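Local coordinates for ANGPTL4 C-terminal chain (Homo sapiens, PDB 6U1U), which is the fibrinogen-like C-terminal domain of a secreted protein that inactivates lipoprotein lipase and so regulates triglyceride clearance from the blood, here with palmitic acid bound, at residues D3-E6 / L7-V10; I20-Q23 / G24-P27; F71-G74 / L75-H79; K155-A158 / K159-G163. All coordinates share one frame; numbering follows the deposited sequence.

Contact 1: residues D3-E6 / L7-V10; sequences DCQE and LFQV
Leu7 and Cys4 share the packed flank of the short helix 4-9. CB of Leu7 rests 3.4 Å from the carbonyl O of Cys4, and its branched end goes on to meet Phe18 of strand 16-20 and Met34 of strand 28-35. A disulfide from Cys4 to Cys32 ties the same flank to that second strand. Backbone bonds hold the turns, among them Leu7 N to Asp3 O at 3.1 Å and Phe8 N to Cys4 O at 2.9 Å. Asp3 is the N-cap of this helix, which opens the fibrinogen C-terminal domain: its OD1 takes the N-H of Glu6 at 2.9 Å, nearly in line with the C-O bond, and its charge would probably suit the helix start. The flank carrying Gln5 and Gln9 is looser, and Gln9 is exposed. The Gln5 chain bends at chi2 (60°) and brings its amide back alongside the next turn, so that NE2 donates to OE1 of Gln9 at 3.2 Å. The two amides stand at right angles, and the donor meets this oxygen from the side, at a C=O...N angle of 100°. Gln5 OE1 lies obliquely 3.6 Å from CD2 of the Phe8 ring while accepting from Gly39 N.

Contact 2: residues I20-Q23 / G24-P27; sequences IQPQ and GSPP
The carboxamide of Gln21 has one face against the Pro27 ring and an edge turned to Ser25. Pro27 CG sits over that face, 3.8 Å from Gln21 CD, with the ring's CD beside it. At the edge, NE2 donates to Ser25 O at 2.9 Å; the bond lies in the plane of the amide and in that of the carbonyl, which would favour this rotation of the amide. An extended chain, with CG opposite the backbone N (chi1 -174°), lets Gln21 lie alongside Pro27 and point the same way. These residues close the loop of a beta hairpin between strands 16-20 and 28-35, and its tip is a type II turn from Pro22 to Ser25. Ser25 N donates to Pro22 O at 3.0 Å from above the carbonyl plane. Gly24 has a phi of 82°, and a CB on it would come within 2.6 Å of Gln23 O. Past the turn, Ser25 lays its CB 4.0 Å from Pro22 CD, while its OG gives a proton to a lone pair of Pro26 O at 2.7 Å. Pro22 also rests on Ser80 and Ile81 of helix 75-82. Nearer the strands, Pro27 CA brings its hydrogen to Ile20 O, 3.2 Å away.

Contact 3: residues F71-G74 / L75-H79; sequences FWLG and LEKVH
Trp72, its CG anti to the backbone N (chi1 174°), brings the edge of its indole to Leu75, whose CD2 lies 3.7 Å from CZ2 and whose CG sits in the ring plane. A second apolar touch, Leu73 CD2 to Val78 CG2 at 4.0 Å, joins the same segments. Between them Gly74 O accepts from Val78 N at 2.9 Å, nearly straight off the end of the carbonyl. Here the chain passes from strand 71-72 of the large antiparallel sheet of the fibrinogen domain into helix 75-82, with Gly74 as N-cap; at its phi of 121° any CB would collide with the preceding carbonyl O. Lys77 slants past Leu73, its CD 3.5 Å from Leu73 O, and bends only at its last torsion. A water donates to Leu73 O at 2.8 Å and accepts only weakly from Lys77 NZ, which has a firmer partner in Ala62 O. The second shell fixes the indole: NE1 donates to Tyr60 O, the Tyr60 ring meets it edge-to-face, and Phe64 lies against it. With an alanine at Trp72, Tyr60 O would probably lose its donor and a gap would open beside Leu75. Leu75 itself packs onward against Tyr116, Phe142 and Trp166.

Contact 4: residues K155-A158 / K159-G163; sequences KNCA and KSLSG
A chi1 of -179° swings the amide of Asn156 back over the first turn of helix 157-160, to where Lys159 offers its N-H. This is a side-chain N-cap at the start of a single-turn helix in the fibrinogen C-terminal domain. OD1 accepts from Lys159 N at 2.9 Å, and the bond is nearly straight at the hydrogen (166°), although the donor stands 55° above the carbonyl plane and so misses the lone pairs. Lys159 CB comes close as well, 3.4 Å from Asn156 CG, before its chain, bent twice, crosses the asparagine at about a right angle and leads away. The other branch, ND2, donates to Trp145 O, which settles which way round the amide sits. A leucine in place of Asn156 would probably leave Lys159 N without its cap and Trp145 O without this donor. Asp148 supports the same helix start through OD1, which takes Ala158 N; a carboxylate here would probably be stabilised by the helix dipole. Backbone bonds finish the turn: Ser160 N to Asn156 O at 3.1 Å and Leu161 N to Cys157 O at 3.0 Å, the latter donor also reaching Ala158 O weakly. At Leu161 the chain leaves the helix, and Leu161 O binds Lys192 NZ. Cys157 is joined to Cys170 by a disulfide, and its SG lies 4.2 Å from Leu161 CD1. The chain then turns off sharply, and Gly163 O comes to stand 3.9 Å from Ala158 CB.

All four contacts are local, but they sit at different depths. Contact 3 lies closest to the chain's centre, about 9 Å between centres, and leans on aromatic and aliphatic packing. Further out, near the N-terminus, contact 1 is partly buried and contact 2 mostly exposed surface, while contact 4 stands across the chain's centre from contact 1 yet is itself largely buried. Contacts 1 and 4 share a side-chain N-cap, a carboxylate in contact 1 and an amide in contact 4, each on a short disulfide-tied helix. Contact 3 starts its helix with a glycine instead, and contact 2 turns a hairpin. Contacts 1 and 2 touch directly, where Leu7 CD1 packs 3.9 Å from Ile20 CG2, and contact 2 adjoins the helix of contact 3.

Contact 1: residues D3-E6 / L7-V10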
loop_
_atom_site.group_PDB
_atom_site.type_symbol
_atom_site.label_atom_id
_atom_site.label_comp_id
_atom_site.label_asym_id
_atom_site.label_seq_id
_atom_site.Cartn_x
_atom_site.Cartn_y
_atom_site.Cartn_z
ATOM N N ASP A 3 18.546 -0.953 0.175
ATOM C CA ASP A 3 17.249 -0.618 0.739
ATOM C C ASP A 3 17.493 -0.041 2.133
ATOM O O ASP A 3 18.636 0.058 2.592
ATOM C CB ASP A 3 16.335 -1.838 0.781
ATOM C CG ASP A 3 16.962 -3.007 1.529
ATOM O OD1 ASP A 3 17.524 -2.792 2.620
ATOM O OD2 ASP A 3 16.898 -4.156 1.022
ATOM N N CYS A 4 16.405 0.352 2.793
ATOM C CA CYS A 4 16.531 1.019 4.087
ATOM C C CYS A 4 17.113 0.094 5.160
ATOM O O CYS A 4 17.778 0.574 6.082
ATOM C CB CYS A 4 15.164 1.562 4.531
ATOM S SG CYS A 4 14.564 2.900 3.425
ATOM N N GLN A 5 16.866 -1.217 5.075
ATOM C CA GLN A 5 17.446 -2.113 6.081
ATOM C C GLN A 5 18.960 -2.196 5.914
ATOM O O GLN A 5 19.703 -2.236 6.907
ATOM C CB GLN A 5 16.778 -3.502 6.007
ATOM C CG GLN A 5 17.477 -4.613 6.830
ATOM C CD GLN A 5 17.536 -4.300 8.311
ATOM O OE1 GLN A 5 16.773 -3.478 8.802
ATOM N NE2 GLN A 5 18.434 -4.985 9.046
ATOM N N GLU A 6 19.450 -2.172 4.673
ATOM C CA GLU A 6 20.893 -2.094 4.482
ATOM C C GLU A 6 21.449 -0.811 5.078
ATOM O O GLU A 6 22.533 -0.811 5.674
ATOM C CB GLU A 6 21.245 -2.174 3.004
ATOM C CG GLU A 6 22.660 -2.605 2.712
ATOM C CD GLU A 6 22.771 -3.262 1.333
ATOM O OE1 GLU A 6 21.942 -4.143 1.017
ATOM O OE2 GLU A 6 23.678 -2.893 0.570
ATOM N N LEU A 7 20.741 0.307 4.882
ATOM C CA LEU A 7 21.203 1.569 5.467
ATOM C C LEU A 7 21.244 1.470 6.988
ATOM O O LEU A 7 22.179 1.966 7.628
ATOM C CB LEU A 7 20.282 2.702 5.056
ATOM C CG LEU A 7 20.621 3.310 3.708
ATOM C CD1 LEU A 7 19.457 4.212 3.229
ATOM C CD2 LEU A 7 21.905 4.115 3.858
ATOM N N PHE A 8 20.229 0.848 7.569
ATOM C CA PHE A 8 20.215 0.598 9.010
ATOM C C PHE A 8 21.421 -0.241 9.417
ATOM O O PHE A 8 22.108 0.067 10.401
ATOM C CB PHE A 8 18.897 -0.106 9.372
ATOM C CG PHE A 8 18.813 -0.591 10.803
ATOM C CD1 PHE A 8 18.391 0.256 11.807
ATOM C CD2 PHE A 8 19.101 -1.899 11.110
ATOM C CE1 PHE A 8 18.313 -0.204 13.136
ATOM C CE2 PHE A 8 19.018 -2.356 12.429
ATOM C CZ PHE A 8 18.612 -1.510 13.421
ATOM N N GLN A 9 21.719 -1.288 8.649
ATOM C CA GLN A 9 22.805 -2.195 9.015
ATOM C C GLN A 9 24.178 -1.529 8.959
ATOM O O GLN A 9 25.082 -1.927 9.704
ATOM C CB GLN A 9 22.785 -3.434 8.120
ATOM C CG GLN A 9 21.605 -4.317 8.310
ATOM C CD GLN A 9 21.532 -5.373 7.208
ATOM O OE1 GLN A 9 20.747 -6.317 7.282
ATOM N NE2 GLN A 9 22.360 -5.207 6.172
ATOM N N VAL A 10 24.368 -0.523 8.101
ATOM C CA VAL A 10 25.621 0.212 8.094
ATOM C C VAL A 10 25.641 1.328 9.130
ATOM O O VAL A 10 26.663 2.004 9.252
ATOM C CB VAL A 10 25.966 0.765 6.695
ATOM C CG1 VAL A 10 26.141 -0.403 5.696
ATOM C CG2 VAL A 10 24.910 1.727 6.183
#

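Contact 2: residues I20-Q23 / G24-P27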
loop_
_atom_site.group_PDB
_atom_site.type_symbol
_atom_site.label_atom_id
_atom_site.label_comp_id
_atom_site.label_asym_id
_atom_site.label_seq_id
_atom_site.Cartn_x
_atom_site.Cartn_y
_atom_site.Cartn_z
ATOM N N ILE A 20 19.084 4.888 -2.376
ATOM C CA ILE A 20 19.321 3.449 -2.378
ATOM C C ILE A 20 19.453 3.020 -3.827
ATOM O O ILE A 20 19.167 3.785 -4.760
ATOM C CB ILE A 20 18.203 2.620 -1.693
ATOM C CG1 ILE A 20 16.857 2.864 -2.403
ATOM C CG2 ILE A 20 18.108 2.953 -0.191
ATOM C CD1 ILE A 20 15.788 1.810 -2.098
ATOM N N GLN A 21 19.950 1.802 -4.015
ATOM C CA GLN A 21 20.069 1.246 -5.360
ATOM C C GLN A 21 19.899 -0.246 -5.298
ATOM O O GLN A 21 20.871 -0.996 -5.139
ATOM C CB GLN A 21 21.398 1.597 -6.025
ATOM C CG GLN A 21 21.402 1.126 -7.481
ATOM C CD GLN A 21 22.530 1.714 -8.297
ATOM O OE1 GLN A 21 23.541 2.148 -7.746
ATOM N NE2 GLN A 21 22.358 1.735 -9.611
ATOM N N PRO A 22 18.663 -0.725 -5.419
ATOM C CA PRO A 22 18.425 -2.165 -5.493
ATOM C C PRO A 22 19.136 -2.803 -6.672
ATOM O O PRO A 22 19.425 -2.157 -7.680
ATOM C CB PRO A 22 16.903 -2.260 -5.662
ATOM C CG PRO A 22 16.391 -1.012 -5.071
ATOM C CD PRO A 22 17.415 0.055 -5.400
ATOM N N GLN A 23 19.413 -4.093 -6.507
ATOM C CA GLN A 23 19.950 -4.925 -7.570
ATOM C C GLN A 23 19.181 -4.698 -8.859
ATOM O O GLN A 23 17.952 -4.801 -8.881
ATOM C CB GLN A 23 19.833 -6.392 -7.145
ATOM C CG GLN A 23 20.426 -7.389 -8.112
ATOM C CD GLN A 23 21.828 -7.823 -7.708
ATOM O OE1 GLN A 23 22.000 -8.792 -6.955
ATOM N NE2 GLN A 23 22.841 -7.108 -8.208
ATOM N N GLY A 24 19.902 -4.333 -9.929
ATOM C CA GLY A 24 19.261 -4.199 -11.227
ATOM C C GLY A 24 18.533 -2.897 -11.470
ATOM O O GLY A 24 17.954 -2.721 -12.556
ATOM N N SER A 25 18.562 -1.967 -10.514
ATOM C CA SER A 25 17.785 -0.743 -10.579
ATOM C C SER A 25 18.705 0.469 -10.691
ATOM O O SER A 25 19.827 0.442 -10.174
ATOM C CB SER A 25 16.920 -0.589 -9.312
ATOM O OG SER A 25 16.288 0.686 -9.274
ATOM N N PRO A 26 18.244 1.563 -11.299
ATOM C CA PRO A 26 18.909 2.847 -11.102
ATOM C C PRO A 26 18.799 3.281 -9.649
ATOM O O PRO A 26 17.931 2.778 -8.912
ATOM C CB PRO A 26 18.121 3.793 -12.024
ATOM C CG PRO A 26 16.770 3.177 -12.081
ATOM C CD PRO A 26 17.020 1.694 -12.109
ATOM N N PRO A 27 19.628 4.216 -9.196
ATOM C CA PRO A 27 19.476 4.719 -7.816
ATOM C C PRO A 27 18.228 5.581 -7.708
ATOM O O PRO A 27 17.811 6.217 -8.678
ATOM C CB PRO A 27 20.746 5.567 -7.589
ATOM C CG PRO A 27 21.618 5.359 -8.854
ATOM C CD PRO A 27 20.644 4.983 -9.947
#

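Contact 3: residues F71-G74 / L75-H79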
loop_
_atom_site.group_PDB
_atom_site.type_symbol
_atom_site.label_atom_id
_atom_site.label_comp_id
_atom_site.label_asym_id
_atom_site.label_seq_id
_atom_site.Cartn_x
_atom_site.Cartn_y
_atom_site.Cartn_z
ATOM N N PHE A 71 2.451 10.643 -0.493
ATOM C CA PHE A 71 3.031 10.093 -1.710
ATOM C C PHE A 71 2.715 8.615 -1.837
ATOM O O PHE A 71 2.326 7.934 -0.871
ATOM C CB PHE A 71 4.561 10.301 -1.746
ATOM C CG PHE A 71 5.318 9.514 -0.659
ATOM C CD1 PHE A 71 5.641 8.176 -0.845
ATOM C CD2 PHE A 71 5.694 10.136 0.521
ATOM C CE1 PHE A 71 6.306 7.448 0.128
ATOM C CE2 PHE A 71 6.388 9.439 1.499
ATOM C CZ PHE A 71 6.678 8.106 1.329
ATOM N N TRP A 72 2.952 8.119 -3.049
ATOM C CA TRP A 72 2.962 6.704 -3.387
ATOM C C TRP A 72 4.330 6.429 -4.007
ATOM O O TRP A 72 4.677 7.082 -4.991
ATOM C CB TRP A 72 1.831 6.403 -4.394
ATOM C CG TRP A 72 1.835 5.001 -4.918
ATOM C CD1 TRP A 72 2.203 4.575 -6.165
ATOM C CD2 TRP A 72 1.412 3.836 -4.198
ATOM N NE1 TRP A 72 2.076 3.189 -6.242
ATOM C CE2 TRP A 72 1.569 2.730 -5.056
ATOM C CE3 TRP A 72 0.919 3.624 -2.891
ATOM C CZ2 TRP A 72 1.229 1.416 -4.661
ATOM C CZ3 TRP A 72 0.585 2.347 -2.496
ATOM C CH2 TRP A 72 0.745 1.247 -3.379
ATOM N N LEU A 73 5.129 5.521 -3.412
ATOM C CA LEU A 73 6.516 5.349 -3.887
ATOM C C LEU A 73 6.554 4.833 -5.324
ATOM O O LEU A 73 7.368 5.296 -6.145
ATOM C CB LEU A 73 7.276 4.399 -2.967
ATOM C CG LEU A 73 8.692 3.974 -3.392
ATOM C CD1 LEU A 73 9.565 5.252 -3.548
ATOM C CD2 LEU A 73 9.309 3.030 -2.384
ATOM N N GLY A 74 5.680 3.882 -5.647
ATOM C CA GLY A 74 5.656 3.344 -7.038
ATOM C C GLY A 74 5.913 1.847 -6.987
ATOM O O GLY A 74 6.860 1.367 -6.384
ATOM N N LEU A 75 5.039 1.090 -7.665
ATOM C CA LEU A 75 5.115 -0.365 -7.578
ATOM C C LEU A 75 6.422 -0.910 -8.154
ATOM O O LEU A 75 6.957 -1.897 -7.643
ATOM C CB LEU A 75 3.910 -0.970 -8.297
ATOM C CG LEU A 75 2.621 -0.731 -7.482
ATOM C CD1 LEU A 75 1.434 -0.942 -8.399
ATOM C CD2 LEU A 75 2.557 -1.667 -6.270
ATOM N N GLU A 76 6.927 -0.324 -9.248
ATOM C CA GLU A 76 8.170 -0.882 -9.788
ATOM C C GLU A 76 9.309 -0.666 -8.798
ATOM O O GLU A 76 10.151 -1.548 -8.597
ATOM C CB GLU A 76 8.479 -0.273 -11.156
ATOM C CG GLU A 76 9.767 -0.858 -11.792
ATOM C CD GLU A 76 9.754 -2.383 -12.037
ATOM O OE1 GLU A 76 10.869 -2.934 -12.191
ATOM O OE2 GLU A 76 8.679 -3.048 -12.069
ATOM N N LYS A 77 9.317 0.490 -8.136
ATOM C CA LYS A 77 10.335 0.727 -7.110
ATOM C C LYS A 77 10.155 -0.218 -5.935
ATOM O O LYS A 77 11.131 -0.760 -5.417
ATOM C CB LYS A 77 10.276 2.177 -6.638
ATOM C CG LYS A 77 10.948 3.150 -7.635
ATOM C CD LYS A 77 10.674 4.641 -7.223
ATOM C CE LYS A 77 11.198 5.584 -8.320
ATOM N NZ LYS A 77 10.228 5.698 -9.449
ATOM N N VAL A 78 8.916 -0.432 -5.496
ATOM C CA VAL A 78 8.708 -1.357 -4.378
ATOM C C VAL A 78 9.155 -2.770 -4.750
ATOM O O VAL A 78 9.825 -3.445 -3.969
ATOM C CB VAL A 78 7.236 -1.337 -3.932
ATOM C CG1 VAL A 78 7.019 -2.348 -2.776
ATOM C CG2 VAL A 78 6.915 0.052 -3.448
ATOM N N HIS A 79 8.792 -3.239 -5.943
ATOM C CA HIS A 79 9.208 -4.576 -6.320
ATOM C C HIS A 79 10.718 -4.654 -6.516
ATOM O O HIS A 79 11.309 -5.711 -6.286
ATOM C CB HIS A 79 8.477 -5.031 -7.597
ATOM C CG HIS A 79 8.898 -6.399 -8.035
ATOM N ND1 HIS A 79 9.821 -6.605 -9.040
ATOM C CD2 HIS A 79 8.597 -7.621 -7.535
ATOM C CE1 HIS A 79 10.039 -7.905 -9.164
ATOM N NE2 HIS A 79 9.311 -8.541 -8.263
HETATM O O HOH W 1 8.606 7.565 -7.263
#

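Contact 4: residues K155-A158 / K159-G163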
loop_
_atom_site.group_PDB
_atom_site.type_symbol
_atom_site.label_atom_id
_atom_site.label_comp_id
_atom_site.label_asym_id
_atom_site.label_seq_id
_atom_site.Cartn_x
_atom_site.Cartn_y
_atom_site.Cartn_z
ATOM N N LYS A 155 -18.289 -5.253 -14.411
ATOM C CA LYS A 155 -17.741 -4.382 -13.343
ATOM C C LYS A 155 -16.267 -3.969 -13.411
ATOM O O LYS A 155 -15.476 -4.674 -13.966
ATOM C CB LYS A 155 -17.898 -5.169 -12.044
ATOM C CG LYS A 155 -19.271 -5.775 -11.792
ATOM C CD LYS A 155 -20.256 -4.769 -11.255
ATOM C CE LYS A 155 -21.531 -5.359 -10.674
ATOM N NZ LYS A 155 -22.017 -4.561 -9.526
ATOM N N ASN A 156 -15.958 -2.845 -12.769
ATOM C CA ASN A 156 -14.604 -2.277 -12.683
ATOM C C ASN A 156 -14.482 -1.676 -11.289
ATOM O O ASN A 156 -15.037 -0.608 -10.999
ATOM C CB ASN A 156 -14.343 -1.237 -13.780
ATOM C CG ASN A 156 -12.928 -0.648 -13.732
ATOM O OD1 ASN A 156 -12.317 -0.489 -12.655
ATOM N ND2 ASN A 156 -12.421 -0.263 -14.904
ATOM N N CYS A 157 -13.748 -2.361 -10.416
ATOM C CA CYS A 157 -13.699 -1.933 -9.026
ATOM C C CYS A 157 -12.975 -0.595 -8.869
ATOM O O CYS A 157 -13.454 0.308 -8.180
ATOM C CB CYS A 157 -13.050 -3.037 -8.182
ATOM S SG CYS A 157 -12.860 -2.595 -6.469
ATOM N N ALA A 158 -11.815 -0.437 -9.502
ATOM C CA ALA A 158 -11.087 0.807 -9.319
ATOM C C ALA A 158 -11.873 1.998 -9.866
ATOM O O ALA A 158 -11.873 3.087 -9.277
ATOM C CB ALA A 158 -9.712 0.703 -9.986
ATOM N N LYS A 159 -12.554 1.815 -10.989
ATOM C CA LYS A 159 -13.324 2.935 -11.526
ATOM C C LYS A 159 -14.498 3.292 -10.617
ATOM O O LYS A 159 -14.839 4.469 -10.464
ATOM C CB LYS A 159 -13.817 2.585 -12.938
ATOM C CG LYS A 159 -14.089 3.802 -13.809
ATOM C CD LYS A 159 -13.691 3.554 -15.266
ATOM C CE LYS A 159 -14.909 3.225 -16.122
ATOM N NZ LYS A 159 -14.522 2.954 -17.552
ATOM N N SER A 160 -15.139 2.289 -10.011
ATOM C CA SER A 160 -16.281 2.585 -9.162
ATOM C C SER A 160 -15.844 3.243 -7.863
ATOM O O SER A 160 -16.598 4.021 -7.286
ATOM C CB SER A 160 -17.098 1.309 -8.909
ATOM O OG SER A 160 -16.642 0.607 -7.776
ATOM N N LEU A 161 -14.626 2.980 -7.406
ATOM C CA LEU A 161 -14.142 3.659 -6.218
ATOM C C LEU A 161 -13.215 4.802 -6.634
ATOM O O LEU A 161 -13.611 5.699 -7.393
ATOM C CB LEU A 161 -13.451 2.649 -5.295
ATOM C CG LEU A 161 -14.304 1.440 -4.897
ATOM C CD1 LEU A 161 -13.599 0.581 -3.802
ATOM C CD2 LEU A 161 -15.688 1.855 -4.450
ATOM N N SER A 162 -11.975 4.778 -6.167
ATOM C CA SER A 162 -11.026 5.829 -6.514
ATOM C C SER A 162 -9.634 5.284 -6.246
ATOM O O SER A 162 -9.452 4.492 -5.329
ATOM C CB SER A 162 -11.254 7.083 -5.679
ATOM O OG SER A 162 -10.403 8.151 -6.067
ATOM N N GLY A 163 -8.663 5.695 -7.039
ATOM C CA GLY A 163 -7.291 5.305 -6.715
ATOM C C GLY A 163 -6.922 3.941 -7.260
ATOM O O GLY A 163 -7.587 3.365 -8.128
#